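Local coordinates for protein sulfatase (Bacteroides fragilis CAG:558, PDB 6USS) that probably acts as a calcium-dependent arylsulfatase of a gut bacterium, hydrolysing sulfate esters, at residues N35-M40 against F253-A258; V41-W46 against S321-L326; V77-A82 against E358-R363. The protein carries 1 engineered substitution. One frame throughout, in Å; residues are numbered along the deposited sequence.

Contact 1. Residues N35-M40 against F253-A258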
loop_
_atom_site.group_PDB
_atom_site.type_symbol
_atom_site.label_atom_id
_atom_site.label_comp_id
_atom_site.label_asym_id
_atom_site.label_seq_id
_atom_site.Cartn_x
_atom_site.Cartn_y
_atom_site.Cartn_z
ATOM N N ASN A 35 -11.104 -8.245 15.006
ATOM C CA ASN A 35 -9.722 -7.988 14.644
ATOM C C ASN A 35 -8.905 -9.257 14.838
ATOM O O ASN A 35 -9.233 -10.111 15.662
ATOM C CB ASN A 35 -9.128 -6.864 15.486
ATOM C CG ASN A 35 -10.050 -5.687 15.596
ATOM O OD1 ASN A 35 -10.287 -4.969 14.628
ATOM N ND2 ASN A 35 -10.582 -5.481 16.777
ATOM N N ILE A 36 -7.829 -9.361 14.074
ATOM C CA ILE A 36 -6.930 -10.495 14.097
ATOM C C ILE A 36 -5.507 -9.972 14.237
ATOM O O ILE A 36 -5.068 -9.128 13.445
ATOM C CB ILE A 36 -7.081 -11.320 12.812
ATOM C CG1 ILE A 36 -8.547 -11.747 12.642
ATOM C CG2 ILE A 36 -6.084 -12.469 12.797
ATOM C CD1 ILE A 36 -8.852 -12.545 11.377
ATOM N N ILE A 37 -4.791 -10.471 15.238
ATOM C CA ILE A 37 -3.353 -10.272 15.345
ATOM C C ILE A 37 -2.670 -11.618 15.155
ATOM O O ILE A 37 -2.910 -12.563 15.923
ATOM C CB ILE A 37 -2.946 -9.663 16.688
ATOM C CG1 ILE A 37 -3.576 -8.290 16.892
ATOM C CG2 ILE A 37 -1.424 -9.560 16.754
ATOM C CD1 ILE A 37 -3.310 -7.746 18.300
ATOM N N LEU A 38 -1.812 -11.696 14.134
ATOM C CA LEU A 38 -0.889 -12.810 13.921
ATOM C C LEU A 38 0.475 -12.371 14.433
ATOM O O LEU A 38 1.125 -11.514 13.821
ATOM C CB LEU A 38 -0.818 -13.181 12.440
ATOM C CG LEU A 38 0.194 -14.253 12.052
ATOM C CD1 LEU A 38 -0.068 -15.525 12.852
ATOM C CD2 LEU A 38 0.094 -14.534 10.551
ATOM N N PHE A 39 0.895 -12.930 15.568
ATOM C CA PHE A 39 2.166 -12.581 16.211
ATOM C C PHE A 39 3.128 -13.708 15.849
ATOM O O PHE A 39 2.971 -14.847 16.310
ATOM C CB PHE A 39 1.962 -12.408 17.717
ATOM C CG PHE A 39 3.169 -11.911 18.491
ATOM C CD1 PHE A 39 4.158 -12.786 18.912
ATOM C CD2 PHE A 39 3.271 -10.580 18.871
ATOM C CE1 PHE A 39 5.246 -12.332 19.670
ATOM C CE2 PHE A 39 4.359 -10.118 19.626
ATOM C CZ PHE A 39 5.345 -10.991 20.019
ATOM N N MET A 40 4.100 -13.394 14.991
ATOM C CA MET A 40 5.020 -14.369 14.409
ATOM C C MET A 40 6.432 -14.076 14.895
ATOM O O MET A 40 6.974 -12.992 14.632
ATOM C CB MET A 40 4.975 -14.335 12.877
ATOM C CG MET A 40 5.894 -15.341 12.206
ATOM S SD MET A 40 5.338 -17.068 12.283
ATOM C CE MET A 40 3.760 -16.929 11.448
ATOM N N PHE A 253 -9.257 -4.620 11.892
ATOM C CA PHE A 253 -7.869 -4.605 11.471
ATOM C C PHE A 253 -7.263 -6.007 11.501
ATOM O O PHE A 253 -7.778 -6.944 12.126
ATOM C CB PHE A 253 -7.035 -3.635 12.325
ATOM C CG PHE A 253 -6.876 -4.048 13.767
ATOM C CD1 PHE A 253 -5.949 -5.023 14.143
ATOM C CD2 PHE A 253 -7.616 -3.425 14.762
ATOM C CE1 PHE A 253 -5.800 -5.378 15.470
ATOM C CE2 PHE A 253 -7.462 -3.775 16.099
ATOM C CZ PHE A 253 -6.568 -4.748 16.454
ATOM N N PHE A 254 -6.156 -6.129 10.789
ATOM C CA PHE A 254 -5.326 -7.316 10.829
ATOM C C PHE A 254 -3.907 -6.804 10.995
ATOM O O PHE A 254 -3.428 -6.028 10.162
ATOM C CB PHE A 254 -5.494 -8.139 9.558
ATOM C CG PHE A 254 -4.458 -9.192 9.384
ATOM C CD1 PHE A 254 -4.456 -10.321 10.182
ATOM C CD2 PHE A 254 -3.473 -9.060 8.411
ATOM C CE1 PHE A 254 -3.489 -11.316 10.009
ATOM C CE2 PHE A 254 -2.496 -10.046 8.239
ATOM C CZ PHE A 254 -2.511 -11.173 9.035
ATOM N N LEU A 255 -3.272 -7.163 12.098
ATOM C CA LEU A 255 -1.890 -6.807 12.354
ATOM C C LEU A 255 -1.037 -8.059 12.221
ATOM O O LEU A 255 -1.227 -9.020 12.971
ATOM C CB LEU A 255 -1.748 -6.204 13.746
ATOM C CG LEU A 255 -0.302 -6.085 14.240
ATOM C CD1 LEU A 255 0.495 -5.260 13.284
ATOM C CD2 LEU A 255 -0.250 -5.472 15.642
ATOM N N TYR A 256 -0.111 -8.055 11.264
ATOM C CA TYR A 256 0.883 -9.126 11.152
ATOM C C TYR A 256 2.121 -8.667 11.909
ATOM O O TYR A 256 3.001 -8.001 11.361
ATOM C CB TYR A 256 1.209 -9.439 9.694
ATOM C CG TYR A 256 2.248 -10.543 9.471
ATOM C CD1 TYR A 256 2.253 -11.713 10.234
ATOM C CD2 TYR A 256 3.205 -10.422 8.463
ATOM C CE1 TYR A 256 3.204 -12.737 10.003
ATOM C CE2 TYR A 256 4.142 -11.425 8.224
ATOM C CZ TYR A 256 4.139 -12.583 8.996
ATOM O OH TYR A 256 5.087 -13.557 8.734
ATOM N N MET A 257 2.187 -9.022 13.191
ATOM C CA MET A 257 3.320 -8.650 14.041
ATOM C C MET A 257 4.393 -9.716 13.885
ATOM O O MET A 257 4.364 -10.747 14.550
ATOM C CB MET A 257 2.872 -8.510 15.490
ATOM C CG MET A 257 3.935 -7.960 16.412
ATOM S SD MET A 257 4.131 -6.189 16.149
ATOM C CE MET A 257 5.615 -5.845 17.108
ATOM N N ALA A 258 5.356 -9.465 12.993
ATOM C CA ALA A 258 6.366 -10.456 12.620
ATOM C C ALA A 258 7.737 -9.985 13.105
ATOM O O ALA A 258 8.423 -9.239 12.410
ATOM C CB ALA A 258 6.359 -10.695 11.110
#
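Phe253 and Asn35 stack where the two parallel strands begin. The amide plane of Asn35 lies 11° from the phenyl plane, and Asn35 CB sits over the centre of one face of the Phe253 ring, a CH-pi contact with CB 3.5 Å from the ring centroid. With Phe253 CG lodged between its backbone N and carbonyl carbon (chi1 67°), the ring swings back toward strand 35-40, and its edge meets Ile37 CG1. The same Asn35 amide offers a lone pair of OD1, in the carbonyl plane, to the backbone N of Phe253 at 2.9 Å, while its ND2 bonds Thr315 OG1 on the next strand.

Leu38 works the face shared with Ile36, Phe254 and Tyr256. Its CD2 lies 3.6 Å from Tyr256 CD1, the two side chains running side by side, and its CB comes up to Phe254 CE1. Leu95 and Arg92 of helix 88-97 cover this side. Met257 belongs to the other face, where its CG packs 3.7 Å from Phe39 CD2; a bend at chi2 then carries the chain away toward helices 231-247 and 283-308.

Between these layers N-H groups of the two strands donate alternately across the pair, as between neighbouring parallel strands of the central sheet in this alpha/beta fold of the alkaline phosphatase clan. Leu255 N hydrogen-bonds to Ile36 O at 3.0 Å, and Met40 N to Met257 O at 2.7 Å. Buried backbone polar groups thus meet one another between the two strands while apolar side chains pack on both faces, and the Asn35 amide extends the bonding by one side-chain acceptor at the start.

Contact 2. Residues V41-W46 against S321-L326. With CA (calcium ion), chain C.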
loop_
_atom_site.group_PDB
_atom_site.type_symbol
_atom_site.label_atom_id
_atom_site.label_comp_id
_atom_site.label_asym_id
_atom_site.label_seq_id
_atom_site.Cartn_x
_atom_site.Cartn_y
_atom_site.Cartn_z
ATOM N N VAL A 41 7.030 -15.046 15.582
ATOM C CA VAL A 41 8.415 -14.950 16.026
ATOM C C VAL A 41 9.296 -15.681 15.028
ATOM O O VAL A 41 8.884 -16.667 14.409
ATOM C CB VAL A 41 8.577 -15.524 17.444
ATOM C CG1 VAL A 41 9.953 -15.228 17.970
ATOM C CG2 VAL A 41 7.503 -14.951 18.354
ATOM N N ASP A 42 10.519 -15.194 14.860
ATOM C CA ASP A 42 11.469 -15.769 13.914
ATOM C C ASP A 42 12.410 -16.760 14.602
ATOM O O ASP A 42 12.992 -16.450 15.645
ATOM C CB ASP A 42 12.290 -14.666 13.252
ATOM C CG ASP A 42 12.995 -15.150 12.028
ATOM O OD1 ASP A 42 12.462 -16.097 11.410
ATOM O OD2 ASP A 42 14.066 -14.601 11.679
ATOM N N ASP A 43 12.573 -17.944 14.003
ATOM C CA ASP A 43 13.553 -18.931 14.466
ATOM C C ASP A 43 13.354 -19.316 15.932
ATOM O O ASP A 43 14.317 -19.657 16.624
ATOM C CB ASP A 43 14.995 -18.436 14.267
ATOM C CG ASP A 43 15.367 -18.254 12.802
ATOM O OD1 ASP A 43 14.578 -18.714 11.947
ATOM O OD2 ASP A 43 16.439 -17.656 12.516
ATOM N N MET A 44 12.120 -19.265 16.427
ATOM C CA MET A 44 11.827 -19.642 17.804
ATOM C C MET A 44 11.501 -21.138 17.881
ATOM O O MET A 44 10.653 -21.634 17.133
ATOM C CB MET A 44 10.670 -18.794 18.342
ATOM C CG MET A 44 10.203 -19.156 19.749
ATOM S SD MET A 44 8.741 -18.254 20.310
ATOM C CE MET A 44 8.488 -18.972 21.939
ATOM N N GLY A 45 12.180 -21.865 18.799
ATOM C CA GLY A 45 11.973 -23.295 18.919
ATOM C C GLY A 45 10.757 -23.688 19.774
ATOM O O GLY A 45 10.218 -22.906 20.557
ATOM N N TRP A 46 10.347 -24.950 19.616
ATOM C CA TRP A 46 9.262 -25.520 20.410
ATOM C C TRP A 46 9.457 -25.365 21.913
ATOM O O TRP A 46 8.478 -25.470 22.668
ATOM C CB TRP A 46 9.134 -27.003 20.105
ATOM C CG TRP A 46 7.789 -27.618 20.386
ATOM C CD1 TRP A 46 6.571 -27.180 19.940
ATOM C CD2 TRP A 46 7.537 -28.825 21.126
ATOM N NE1 TRP A 46 5.578 -28.037 20.364
ATOM C CE2 TRP A 46 6.140 -29.044 21.104
ATOM C CE3 TRP A 46 8.351 -29.725 21.820
ATOM C CZ2 TRP A 46 5.541 -30.138 21.742
ATOM C CZ3 TRP A 46 7.754 -30.813 22.456
ATOM C CH2 TRP A 46 6.361 -31.013 22.401
ATOM N N SER A 321 5.536 -19.406 15.426
ATOM C CA SER A 321 6.923 -19.240 15.032
ATOM C C SER A 321 7.121 -19.873 13.662
ATOM O O SER A 321 6.410 -20.805 13.280
ATOM C CB SER A 321 7.886 -19.860 16.052
ATOM O OG SER A 321 9.220 -19.756 15.584
ATOM N N ASP A 322 8.118 -19.381 12.928
ATOM C CA ASP A 322 8.254 -19.763 11.529
ATOM C C ASP A 322 9.162 -20.967 11.288
ATOM O O ASP A 322 9.110 -21.525 10.191
ATOM C CB ASP A 322 8.758 -18.575 10.700
ATOM C CG ASP A 322 10.240 -18.330 10.881
ATOM O OD1 ASP A 322 10.774 -18.619 11.978
ATOM O OD2 ASP A 322 10.874 -17.874 9.908
ATOM N N ASN A 323 10.004 -21.357 12.245
ATOM C CA ASN A 323 10.794 -22.591 12.137
ATOM C C ASN A 323 11.502 -22.835 13.467
ATOM O O ASN A 323 11.384 -22.044 14.410
ATOM C CB ASN A 323 11.798 -22.562 10.977
ATOM C CG ASN A 323 12.732 -21.374 11.035
ATOM O OD1 ASN A 323 13.557 -21.262 11.953
ATOM N ND2 ASN A 323 12.625 -20.482 10.048
ATOM N N GLY A 324 12.237 -23.955 13.540
ATOM C CA GLY A 324 12.891 -24.336 14.780
ATOM C C GLY A 324 14.052 -23.428 15.156
ATOM O O GLY A 324 14.604 -22.680 14.347
ATOM N N GLY A 325 14.426 -23.479 16.428
ATOM C CA GLY A 325 15.556 -22.689 16.879
ATOM C C GLY A 325 16.846 -23.127 16.213
ATOM O O GLY A 325 17.000 -24.273 15.787
ATOM N N LEU A 326 17.782 -22.190 16.104
ATOM C CA LEU A 326 19.084 -22.489 15.515
ATOM C C LEU A 326 19.895 -23.376 16.455
ATOM O O LEU A 326 20.259 -22.959 17.559
ATOM C CB LEU A 326 19.834 -21.194 15.213
ATOM C CG LEU A 326 21.239 -21.306 14.637
ATOM C CD1 LEU A 326 21.174 -21.869 13.249
ATOM C CD2 LEU A 326 21.890 -19.943 14.615
HETATM CA CA CA C . 13.051 -18.065 10.382
HETATM O O HOH W 1 16.967 -19.706 17.021
#
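Asp42, Asp43 and Asp322 converge on one calcium ion, and here the contact is tightest. Asp42 OD1 and Asp43 OD1 each bind the calcium ion at 2.3 Å; Asp322 grips it with both oxygens, OD2 at 2.2 Å and OD1 at a longer 2.8 Å. The carboxylates of Asp42 and Asp322 are turned 59° against each other, and the metal reconciles their close-set oxygens. Asp322 OD1 also accepts the backbone N of Asp43, 2.8 Å away and nearly straight at 171°, on its syn side, somewhat out of the carboxylate plane. Asn323 and the engineered Cys88 complete the metal site, while Lys165 and Lys348 pair with the outer oxygens of Asp42 and Asp43.

Both segments run from the last residue of adjacent parallel strands into the loops that follow, and at such C-terminal strand ends sulfatases of the alkaline phosphatase clan carry their metal site. Where the strands end, Asp322 N hydrogen-bonds to Val41 O. Beside it Ser321 OG, anti to its own backbone N (chi1 176°), donates to a lone pair of Met44 O at 2.8 Å.

Farther along, the packing thins to backbone alone: Gly45 CA lies 3.5 Å from Gly325 N. Next to partly exposed Leu326 a water takes over, donating to Asp43 O at 2.7 Å and accepting from Leu326 N.

Contact 3. Residues V77-A82 against E358-R363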
loop_
_atom_site.group_PDB
_atom_site.type_symbol
_atom_site.label_atom_id
_atom_site.label_comp_id
_atom_site.label_asym_id
_atom_site.label_seq_id
_atom_site.Cartn_x
_atom_site.Cartn_y
_atom_site.Cartn_z
ATOM N N VAL A 77 -6.107 -21.645 23.469
ATOM C CA VAL A 77 -5.733 -23.024 23.187
ATOM C C VAL A 77 -4.285 -23.030 22.725
ATOM O O VAL A 77 -3.851 -22.117 22.009
ATOM C CB VAL A 77 -6.656 -23.673 22.126
ATOM C CG1 VAL A 77 -6.572 -22.926 20.795
ATOM C CG2 VAL A 77 -6.339 -25.178 21.932
ATOM N N MET A 78 -3.536 -24.047 23.163
ATOM C CA MET A 78 -2.192 -24.316 22.674
ATOM C C MET A 78 -2.253 -25.435 21.647
ATOM O O MET A 78 -2.968 -26.422 21.839
ATOM C CB MET A 78 -1.257 -24.737 23.808
ATOM C CG MET A 78 -1.147 -23.754 24.959
ATOM S SD MET A 78 -0.306 -24.515 26.368
ATOM C CE MET A 78 1.187 -25.141 25.569
ATOM N N PHE A 79 -1.491 -25.300 20.572
ATOM C CA PHE A 79 -1.349 -26.384 19.605
ATOM C C PHE A 79 0.009 -27.034 19.830
ATOM O O PHE A 79 1.048 -26.432 19.548
ATOM C CB PHE A 79 -1.505 -25.877 18.175
ATOM C CG PHE A 79 -2.931 -25.589 17.796
ATOM C CD1 PHE A 79 -3.494 -24.336 18.035
ATOM C CD2 PHE A 79 -3.718 -26.578 17.219
ATOM C CE1 PHE A 79 -4.802 -24.067 17.685
ATOM C CE2 PHE A 79 -5.036 -26.320 16.869
ATOM C CZ PHE A 79 -5.578 -25.062 17.106
ATOM N N THR A 80 0.004 -28.247 20.360
ATOM C CA THR A 80 1.241 -28.926 20.714
ATOM C C THR A 80 1.860 -29.678 19.539
ATOM O O THR A 80 2.961 -30.224 19.680
ATOM C CB THR A 80 1.003 -29.887 21.893
ATOM O OG1 THR A 80 0.004 -30.846 21.537
ATOM C CG2 THR A 80 0.538 -29.127 23.109
ATOM N N GLN A 81 1.202 -29.698 18.378
ATOM C CA GLN A 81 1.741 -30.366 17.192
ATOM C C GLN A 81 1.514 -29.503 15.942
ATOM O O GLN A 81 0.946 -29.936 14.944
ATOM C CB GLN A 81 1.132 -31.762 17.049
ATOM C CG GLN A 81 2.123 -32.807 16.581
ATOM C CD GLN A 81 1.588 -34.255 16.630
ATOM O OE1 GLN A 81 2.365 -35.213 16.585
ATOM N NE2 GLN A 81 0.273 -34.409 16.725
ATOM N N ALA A 82 1.991 -28.255 15.982
ATOM C CA ALA A 82 1.886 -27.333 14.852
ATOM C C ALA A 82 3.192 -27.296 14.065
ATOM O O ALA A 82 4.265 -27.157 14.650
ATOM C CB ALA A 82 1.529 -25.921 15.336
ATOM N N GLU A 358 6.541 -26.034 15.963
ATOM C CA GLU A 358 6.503 -24.639 16.389
ATOM C C GLU A 358 5.551 -24.413 17.563
ATOM O O GLU A 358 4.522 -25.078 17.674
ATOM C CB GLU A 358 6.061 -23.742 15.224
ATOM C CG GLU A 358 6.912 -23.870 13.981
ATOM C CD GLU A 358 8.387 -23.812 14.320
ATOM O OE1 GLU A 358 9.114 -24.750 13.930
ATOM O OE2 GLU A 358 8.803 -22.836 14.995
ATOM N N PRO A 359 5.848 -23.458 18.437
ATOM C CA PRO A 359 4.885 -23.097 19.490
ATOM C C PRO A 359 3.745 -22.270 18.917
ATOM O O PRO A 359 3.977 -21.283 18.212
ATOM C CB PRO A 359 5.725 -22.277 20.471
ATOM C CG PRO A 359 6.823 -21.689 19.597
ATOM C CD PRO A 359 7.141 -22.772 18.599
ATOM N N MET A 360 2.508 -22.660 19.234
ATOM C CA MET A 360 1.359 -22.001 18.633
ATOM C C MET A 360 0.237 -21.878 19.652
ATOM O O MET A 360 -0.074 -22.828 20.377
ATOM C CB MET A 360 0.878 -22.752 17.393
ATOM C CG MET A 360 -0.295 -22.113 16.684
ATOM S SD MET A 360 -0.871 -23.168 15.339
ATOM C CE MET A 360 -2.478 -22.446 15.032
ATOM N N ILE A 361 -0.364 -20.694 19.702
ATOM C CA ILE A 361 -1.406 -20.371 20.671
ATOM C C ILE A 361 -2.482 -19.563 19.963
ATOM O O ILE A 361 -2.179 -18.712 19.118
ATOM C CB ILE A 361 -0.853 -19.575 21.872
ATOM C CG1 ILE A 361 0.403 -20.234 22.453
ATOM C CG2 ILE A 361 -1.911 -19.436 22.933
ATOM C CD1 ILE A 361 0.995 -19.464 23.628
ATOM N N VAL A 362 -3.740 -19.815 20.301
ATOM C CA VAL A 362 -4.822 -19.008 19.759
ATOM C C VAL A 362 -5.742 -18.594 20.893
ATOM O O VAL A 362 -6.253 -19.446 21.636
ATOM C CB VAL A 362 -5.605 -19.743 18.662
ATOM C CG1 VAL A 362 -6.880 -18.981 18.335
ATOM C CG2 VAL A 362 -4.738 -19.932 17.420
ATOM N N ARG A 363 -5.929 -17.287 21.041
ATOM C CA ARG A 363 -6.979 -16.730 21.873
ATOM C C ARG A 363 -8.054 -16.232 20.931
ATOM O O ARG A 363 -7.751 -15.654 19.886
ATOM C CB ARG A 363 -6.469 -15.589 22.760
ATOM C CG ARG A 363 -7.507 -15.065 23.769
ATOM C CD ARG A 363 -6.905 -14.061 24.760
ATOM N NE ARG A 363 -6.670 -12.741 24.175
ATOM C CZ ARG A 363 -5.953 -11.772 24.752
ATOM N NH1 ARG A 363 -5.396 -11.965 25.943
ATOM N NH2 ARG A 363 -5.798 -10.600 24.139
HETATM O O HOH W 2 3.514 -27.352 18.444
#
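The Phe79 ring is approached obliquely by Met360 and Val362 of the opposing strand. Met360 CE comes within 3.7 Å of Phe79 CD1, and its SD stands 4.5 Å from the ring centroid of Phe79, tilted 38° off the normal, a Met-aromatic contact. Fully extended from CG anti to the backbone N (chi1 -178°), the methionine runs alongside the phenylalanine, and on its way the SD also touches Ala82 CB at 3.7 Å. Val362 CG2 reaches Phe79 CE1, and Leu410 and Leu411 of helix 408-412 pack against the same ring.

The backbones form an antiparallel pair within the large mixed sheet of the sulfatase domain. Val77 and Val362 are a hydrogen-bonded pair: each donates its N-H to the other's carbonyl, Val77 N to Val362 O at 2.9 Å, and Val77 CG1 rests near Val362 CB. Met78 and Ile361 follow as a non-hydrogen-bonded pair with side chains on the other face; Ile361 CG2 lies 3.4 Å from the backbone O of Val77.

At Thr80 and Gln81 the chain turns a corner and breaks the regular pairing. A water fills the break, donating to Phe79 O and Glu358 O (2.6 Å from the latter) and accepting from Ala82 N. Direct bonding resumes beyond it with Glu358 N to Ala82 O, 2.9 Å long and almost straight at 174°.

From the N terminus, strand 35-41 leads straight from contact 1 into contact 2, and segment 77-82 follows. The partners then arrive in the same order: 253-258 closes contact 1 over 212 intervening residues, 321-326 closes contact 2 over 274 and 358-363 closes contact 3 over 275. All three loops therefore cross and none nests. Contacts 1 and 3 lie apart in one mixed sheet, whose intervening strand 315-321 pairs with both 35-41 and 357-363 and delivers contact 2 at its end. Met40 SD packs on Ser321 and Asp322, and Glu358 OE2 makes a weak hydrogen bond to Ser321 OG, tying both sheet contacts to the calcium-binding loops.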